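Local coordinates for uncharacterized protein (PDB 4ZGF) that is of unknown function but binds calcium and probably has a lipocalin-like fold, at residues V14-K19 against D51-F56. Numbering follows the deposited sequence.
Sequences VDFYGK and DIIHGF. With ACT (acetate ion), chain J.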
loop_
_atom_site.group_PDB
_atom_site.type_symbol
_atom_site.label_atom_id
_atom_site.label_comp_id
_atom_site.label_asym_id
_atom_site.label_seq_id
_atom_site.Cartn_x
_atom_site.Cartn_y
_atom_site.Cartn_z
ATOM N N VAL A 14 -5.426 1.922 2.450
ATOM C CA VAL A 14 -6.854 1.918 2.096
ATOM C C VAL A 14 -7.265 0.509 1.680
ATOM O O VAL A 14 -8.133 -0.106 2.311
ATOM C CB VAL A 14 -7.163 2.973 1.019
ATOM C CG1 VAL A 14 -8.626 2.901 0.596
ATOM C CG2 VAL A 14 -6.804 4.360 1.506
ATOM N N ASP A 15 -6.676 -0.028 0.604
ATOM C CA ASP A 15 -6.988 -1.403 0.160
ATOM C C ASP A 15 -5.957 -1.784 -0.895
ATOM O O ASP A 15 -5.121 -0.965 -1.331
ATOM C CB ASP A 15 -8.433 -1.476 -0.421
ATOM C CG ASP A 15 -9.153 -2.814 -0.250
ATOM O OD1 ASP A 15 -8.479 -3.859 -0.129
ATOM O OD2 ASP A 15 -10.412 -2.775 -0.288
ATOM N N PHE A 16 -6.053 -3.055 -1.261
ATOM C CA PHE A 16 -5.374 -3.629 -2.431
ATOM C C PHE A 16 -6.376 -3.651 -3.556
ATOM O O PHE A 16 -7.532 -3.990 -3.335
ATOM C CB PHE A 16 -4.907 -5.048 -2.101
ATOM C CG PHE A 16 -3.874 -5.131 -1.005
ATOM C CD1 PHE A 16 -4.255 -5.157 0.326
ATOM C CD2 PHE A 16 -2.513 -5.219 -1.292
ATOM C CE1 PHE A 16 -3.314 -5.242 1.354
ATOM C CE2 PHE A 16 -1.573 -5.331 -0.275
ATOM C CZ PHE A 16 -1.972 -5.350 1.032
ATOM N N TYR A 17 -5.961 -3.280 -4.765
ATOM C CA TYR A 17 -6.869 -3.139 -5.886
ATOM C C TYR A 17 -6.467 -4.079 -7.007
ATOM O O TYR A 17 -5.276 -4.219 -7.323
ATOM C CB TYR A 17 -6.860 -1.690 -6.406
ATOM C CG TYR A 17 -7.531 -0.722 -5.435
ATOM C CD1 TYR A 17 -6.931 -0.377 -4.241
ATOM C CD2 TYR A 17 -8.773 -0.180 -5.712
ATOM C CE1 TYR A 17 -7.543 0.462 -3.337
ATOM C CE2 TYR A 17 -9.395 0.695 -4.833
ATOM C CZ TYR A 17 -8.790 1.002 -3.643
ATOM O OH TYR A 17 -9.363 1.828 -2.702
ATOM N N GLY A 18 -7.451 -4.722 -7.605
ATOM C CA GLY A 18 -7.244 -5.600 -8.745
ATOM C C GLY A 18 -8.006 -5.128 -9.953
ATOM O O GLY A 18 -8.733 -4.140 -9.936
ATOM N N LYS A 19 -7.828 -5.838 -11.066
ATOM C CA LYS A 19 -8.499 -5.472 -12.326
ATOM C C LYS A 19 -8.237 -4.003 -12.618
ATOM O O LYS A 19 -9.149 -3.265 -13.030
ATOM C CB LYS A 19 -10.028 -5.727 -12.290
ATOM C CG LYS A 19 -10.425 -7.163 -12.005
ATOM C CD LYS A 19 -11.949 -7.360 -11.989
ATOM C CE LYS A 19 -12.363 -8.705 -11.388
ATOM N NZ LYS A 19 -13.848 -8.879 -11.295
ATOM N N ASP A 51 -10.043 -4.492 9.154
ATOM C CA ASP A 51 -9.549 -3.964 10.417
ATOM C C ASP A 51 -8.052 -4.193 10.558
ATOM O O ASP A 51 -7.305 -3.330 11.051
ATOM C CB ASP A 51 -10.360 -4.523 11.561
ATOM C CG ASP A 51 -10.028 -3.875 12.876
ATOM O OD1 ASP A 51 -10.015 -2.641 12.958
ATOM O OD2 ASP A 51 -9.690 -4.613 13.810
ATOM N N ILE A 52 -7.568 -5.343 10.087
ATOM C CA ILE A 52 -6.124 -5.624 10.128
ATOM C C ILE A 52 -5.336 -4.659 9.220
ATOM O O ILE A 52 -4.401 -3.979 9.654
ATOM C CB ILE A 52 -5.827 -7.088 9.779
ATOM C CG1 ILE A 52 -6.332 -8.000 10.905
ATOM C CG2 ILE A 52 -4.341 -7.293 9.514
ATOM C CD1 ILE A 52 -6.417 -9.464 10.556
ATOM N N ILE A 53 -5.718 -4.593 7.938
ATOM C CA ILE A 53 -4.875 -3.838 6.998
ATOM C C ILE A 53 -4.984 -2.337 7.227
ATOM O O ILE A 53 -4.067 -1.587 6.896
ATOM C CB ILE A 53 -5.136 -4.197 5.519
ATOM C CG1 ILE A 53 -6.475 -3.665 5.017
ATOM C CG2 ILE A 53 -4.917 -5.686 5.315
ATOM C CD1 ILE A 53 -6.735 -3.895 3.537
ATOM N N HIS A 54 -6.098 -1.876 7.831
ATOM C CA HIS A 54 -6.183 -0.470 8.162
ATOM C C HIS A 54 -5.140 -0.035 9.194
ATOM O O HIS A 54 -4.813 1.153 9.271
ATOM C CB HIS A 54 -7.575 -0.097 8.649
ATOM C CG HIS A 54 -8.605 -0.137 7.582
ATOM N ND1 HIS A 54 -9.942 -0.202 7.898
ATOM C CD2 HIS A 54 -8.535 -0.062 6.235
ATOM C CE1 HIS A 54 -10.660 -0.171 6.797
ATOM N NE2 HIS A 54 -9.847 -0.092 5.771
ATOM N N GLY A 55 -4.626 -0.991 9.972
ATOM C CA GLY A 55 -3.524 -0.714 10.877
ATOM C C GLY A 55 -2.166 -0.599 10.212
ATOM O O GLY A 55 -1.181 -0.292 10.897
ATOM N N PHE A 56 -2.076 -0.849 8.913
ATOM C CA PHE A 56 -0.790 -0.829 8.211
ATOM C C PHE A 56 -0.483 0.587 7.738
ATOM O O PHE A 56 -1.305 1.240 7.092
ATOM C CB PHE A 56 -0.808 -1.764 6.997
ATOM C CG PHE A 56 -0.925 -3.236 7.287
ATOM C CD1 PHE A 56 -1.086 -3.758 8.551
ATOM C CD2 PHE A 56 -0.845 -4.135 6.229
ATOM C CE1 PHE A 56 -1.187 -5.122 8.750
ATOM C CE2 PHE A 56 -0.913 -5.492 6.444
ATOM C CZ PHE A 56 -1.068 -6.001 7.710
HETATM C C ACT J . -11.834 -0.500 10.712
HETATM O O ACT J . -12.131 -0.435 11.944
HETATM O OXT ACT J . -10.717 -0.477 10.440
HETATM C CH3 ACT J . -12.902 -0.596 9.647
HETATM O O HOH W 1 -10.564 0.586 3.206
#
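Val-14 and His-54 bring the backbones nearest, CA to CA 6.6 Å, where strand 11-21 passes the last turn of helix 40-54; Asp-15 and Ile-53 follow with their CA atoms 7.6 Å apart. The strand is bulged here: Val-14 and Asp-15 share Gln-134 as their opposite number on strand 132-136, a classic beta bulge. A water joins the two segments: it donates to Val-14 O at 2.7 Å and hydrogen-bonds His-54 NE2, also at 2.7 Å, lying in the plane of the imidazole. At the ring's other nitrogen, ND1 donates a nearly straight hydrogen bond (171°) to OXT of an acetate, probably from the crystallisation liquor. With both nitrogens engaged in the crystal, the ring's rotation is probably held; replacing His-54 by an alanine is likely to leave the bridging water on Val-14 O without its link to the helix and the acetate without its donor.

Beside this polar bridge, Ile-53 sends CD1 to the edge of the Phe-16 ring, 4.2 Å from CD1 of Phe-16. Its CG1 sits between backbone N and carbonyl carbon (chi1 72°), and the extended chain carries CD1 on to the strand. Asp-15 OD1 accepts hydrogen bonds from Phe-16 N, on its anti side, and from the backbone N of Tyr-31.

Tyr-31, on helix 30-35, touches Phe-16 and Ile-53, and Gln-140 touches Val-14 and His-54. The contact seats the C-terminal part of helix 40-54 against a curled antiparallel sheet, consistent with a lipocalin-like fold.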